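Local coordinates for protein phosphothreonine lyase ospF (PDB 3I0U) that is a secreted type III effector of Shigella flexneri, a phosphothreonine lyase that probably eliminates phosphate from phosphothreonine in host proteins, at residues A[83-88]-A[173-178]. Residues are numbered along the deposited sequence; the frame is centred on the assembly and turned at random.
Sequences HISIAR and EYPASD
Ser85 and Tyr174 meet where the chain, just past the end of strand 80-84, runs alongside an irregular loop, and their CA atoms are 5.8 Å apart. Ser85 CB lies obliquely against the phenol ring, 3.9 Å from Tyr174 CD1, while its OG lies against the loop backbone, 3.7 Å from Tyr174 CA. With OG turned beside its own backbone N (chi1 -77°), the hydroxyl is hydrogen-bonded to the backbone N of Ala130. Two residues earlier in the chain, within strand 80-84, the side chain of His83 leaves the strand on the side of the same loop. Pro175 CG approaches its ring obliquely, 4.1 Å from His83 CD2; the edge-on approach of the Asp178 carboxylate to that ring is doubtful in the model. No hydrogen bond joins the two segments.

The loop has its own bracing. A type I turn from Pro175 to Asp178, closed by Asp178 N to Pro175 O at 2.9 Å, brings the carboxylate back toward the histidine, and Ser177 OG donates to Asp178 OD1 over 2.8 Å, reaching it on the anti side and 28° out of the carboxylate plane. Outside the two segments, Asp178 OD2 is hydrogen-bonded to Ser188 OG and Tyr174 OH to Lys185 O, and Arg180 makes a cation-pi contact with the tyrosine ring. Ser85 has backbone bonds to both Gly172 and Tyr186. The contact thus illustrates a connection packed on its own sheet: the loop between helix 147-166 and edge strand 187-191 packs against the end of neighbouring strand 80-84, in an α+β fold with a seven-stranded antiparallel sheet.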
loop_
_atom_site.group_PDB
_atom_site.type_symbol
_atom_site.label_atom_id
_atom_site.label_comp_id
_atom_site.label_asym_id
_atom_site.label_seq_id
_atom_site.Cartn_x
_atom_site.Cartn_y
_atom_site.Cartn_z
ATOM N N HIS A 83 3.411 3.582 3.517
ATOM C CA HIS A 83 2.547 4.713 3.713
ATOM C C HIS A 83 2.559 5.461 2.403
ATOM O O HIS A 83 3.535 5.360 1.662
ATOM C CB HIS A 83 3.072 5.593 4.848
ATOM C CG HIS A 83 3.093 4.910 6.182
ATOM N ND1 HIS A 83 1.944 4.612 6.886
ATOM C CD2 HIS A 83 4.123 4.483 6.953
ATOM C CE1 HIS A 83 2.267 4.042 8.034
ATOM N NE2 HIS A 83 3.582 3.943 8.091
ATOM N N ILE A 84 1.483 6.196 2.106
ATOM C CA ILE A 84 1.511 7.160 1.001
ATOM C C ILE A 84 1.262 8.487 1.668
ATOM O O ILE A 84 0.329 8.604 2.427
ATOM C CB ILE A 84 0.422 6.918 -0.042
ATOM C CG1 ILE A 84 0.365 5.440 -0.465
ATOM C CG2 ILE A 84 0.655 7.790 -1.269
ATOM C CD1 ILE A 84 -0.738 5.152 -1.483
ATOM N N SER A 85 2.111 9.473 1.399
ATOM C CA SER A 85 2.069 10.804 2.031
ATOM C C SER A 85 1.736 11.932 1.019
ATOM O O SER A 85 2.465 12.152 0.021
ATOM C CB SER A 85 3.408 11.091 2.723
ATOM O OG SER A 85 3.544 10.391 3.965
ATOM N N ILE A 86 0.611 12.611 1.279
ATOM C CA ILE A 86 0.062 13.599 0.381
ATOM C C ILE A 86 -0.007 14.901 1.178
ATOM O O ILE A 86 -0.102 14.860 2.417
ATOM C CB ILE A 86 -1.343 13.170 -0.081
ATOM C CG1 ILE A 86 -1.360 11.699 -0.544
ATOM C CG2 ILE A 86 -1.930 14.142 -1.136
ATOM C CD1 ILE A 86 -0.428 11.351 -1.748
ATOM N N ALA A 87 0.088 16.051 0.503
ATOM C CA ALA A 87 -0.295 17.323 1.131
ATOM C C ALA A 87 -1.737 17.306 1.671
ATOM O O ALA A 87 -2.626 16.753 1.059
ATOM C CB ALA A 87 -0.122 18.451 0.184
ATOM N N ARG A 88 -1.949 17.931 2.825
ATOM C CA ARG A 88 -3.191 17.782 3.576
ATOM C C ARG A 88 -4.449 18.051 2.743
ATOM O O ARG A 88 -5.339 17.242 2.712
ATOM C CB ARG A 88 -3.140 18.630 4.835
ATOM C CG ARG A 88 -4.385 18.448 5.755
ATOM C CD ARG A 88 -4.354 19.164 7.089
ATOM N NE ARG A 88 -4.715 20.543 6.867
ATOM C CZ ARG A 88 -5.962 21.036 6.658
ATOM N NH1 ARG A 88 -7.051 20.262 6.653
ATOM N NH2 ARG A 88 -6.128 22.351 6.452
ATOM N N GLU A 173 4.279 14.947 4.309
ATOM C CA GLU A 173 5.447 14.737 5.156
ATOM C C GLU A 173 5.537 13.274 5.589
ATOM O O GLU A 173 4.666 12.780 6.278
ATOM C CB GLU A 173 5.332 15.662 6.358
ATOM C CG GLU A 173 6.296 15.397 7.483
ATOM C CD GLU A 173 6.413 16.587 8.413
ATOM O OE1 GLU A 173 7.561 16.984 8.713
ATOM O OE2 GLU A 173 5.357 17.140 8.836
ATOM N N TYR A 174 6.593 12.583 5.196
ATOM C CA TYR A 174 6.769 11.154 5.496
ATOM C C TYR A 174 7.073 11.029 6.956
ATOM O O TYR A 174 7.675 11.945 7.523
ATOM C CB TYR A 174 7.944 10.568 4.706
ATOM C CG TYR A 174 8.104 11.193 3.353
ATOM C CD1 TYR A 174 7.292 10.789 2.275
ATOM C CD2 TYR A 174 9.047 12.223 3.133
ATOM C CE1 TYR A 174 7.403 11.381 1.013
ATOM C CE2 TYR A 174 9.171 12.820 1.864
ATOM C CZ TYR A 174 8.342 12.389 0.812
ATOM O OH TYR A 174 8.456 12.939 -0.450
ATOM N N PRO A 175 6.648 9.918 7.577
ATOM C CA PRO A 175 7.036 9.735 8.973
ATOM C C PRO A 175 8.528 9.466 9.087
ATOM O O PRO A 175 9.096 8.731 8.279
ATOM C CB PRO A 175 6.240 8.514 9.423
ATOM C CG PRO A 175 5.314 8.176 8.301
ATOM C CD PRO A 175 5.838 8.796 7.065
ATOM N N ALA A 176 9.145 10.077 10.092
ATOM C CA ALA A 176 10.563 9.919 10.403
ATOM C C ALA A 176 10.995 8.462 10.499
ATOM O O ALA A 176 12.126 8.144 10.141
ATOM C CB ALA A 176 10.908 10.643 11.697
ATOM N N SER A 177 10.076 7.610 10.974
ATOM C CA SER A 177 10.246 6.152 11.104
ATOM C C SER A 177 10.502 5.442 9.756
ATOM O O SER A 177 11.137 4.419 9.705
ATOM C CB SER A 177 8.974 5.551 11.743
ATOM O OG SER A 177 7.841 5.553 10.833
ATOM N N ASP A 178 9.971 5.984 8.672
ATOM C CA ASP A 178 9.979 5.301 7.411
ATOM C C ASP A 178 11.262 5.486 6.629
ATOM O O ASP A 178 12.011 6.439 6.863
ATOM C CB ASP A 178 8.822 5.800 6.569
ATOM C CG ASP A 178 7.499 5.264 7.024
ATOM O OD1 ASP A 178 7.399 4.855 8.205
ATOM O OD2 ASP A 178 6.573 5.255 6.183
#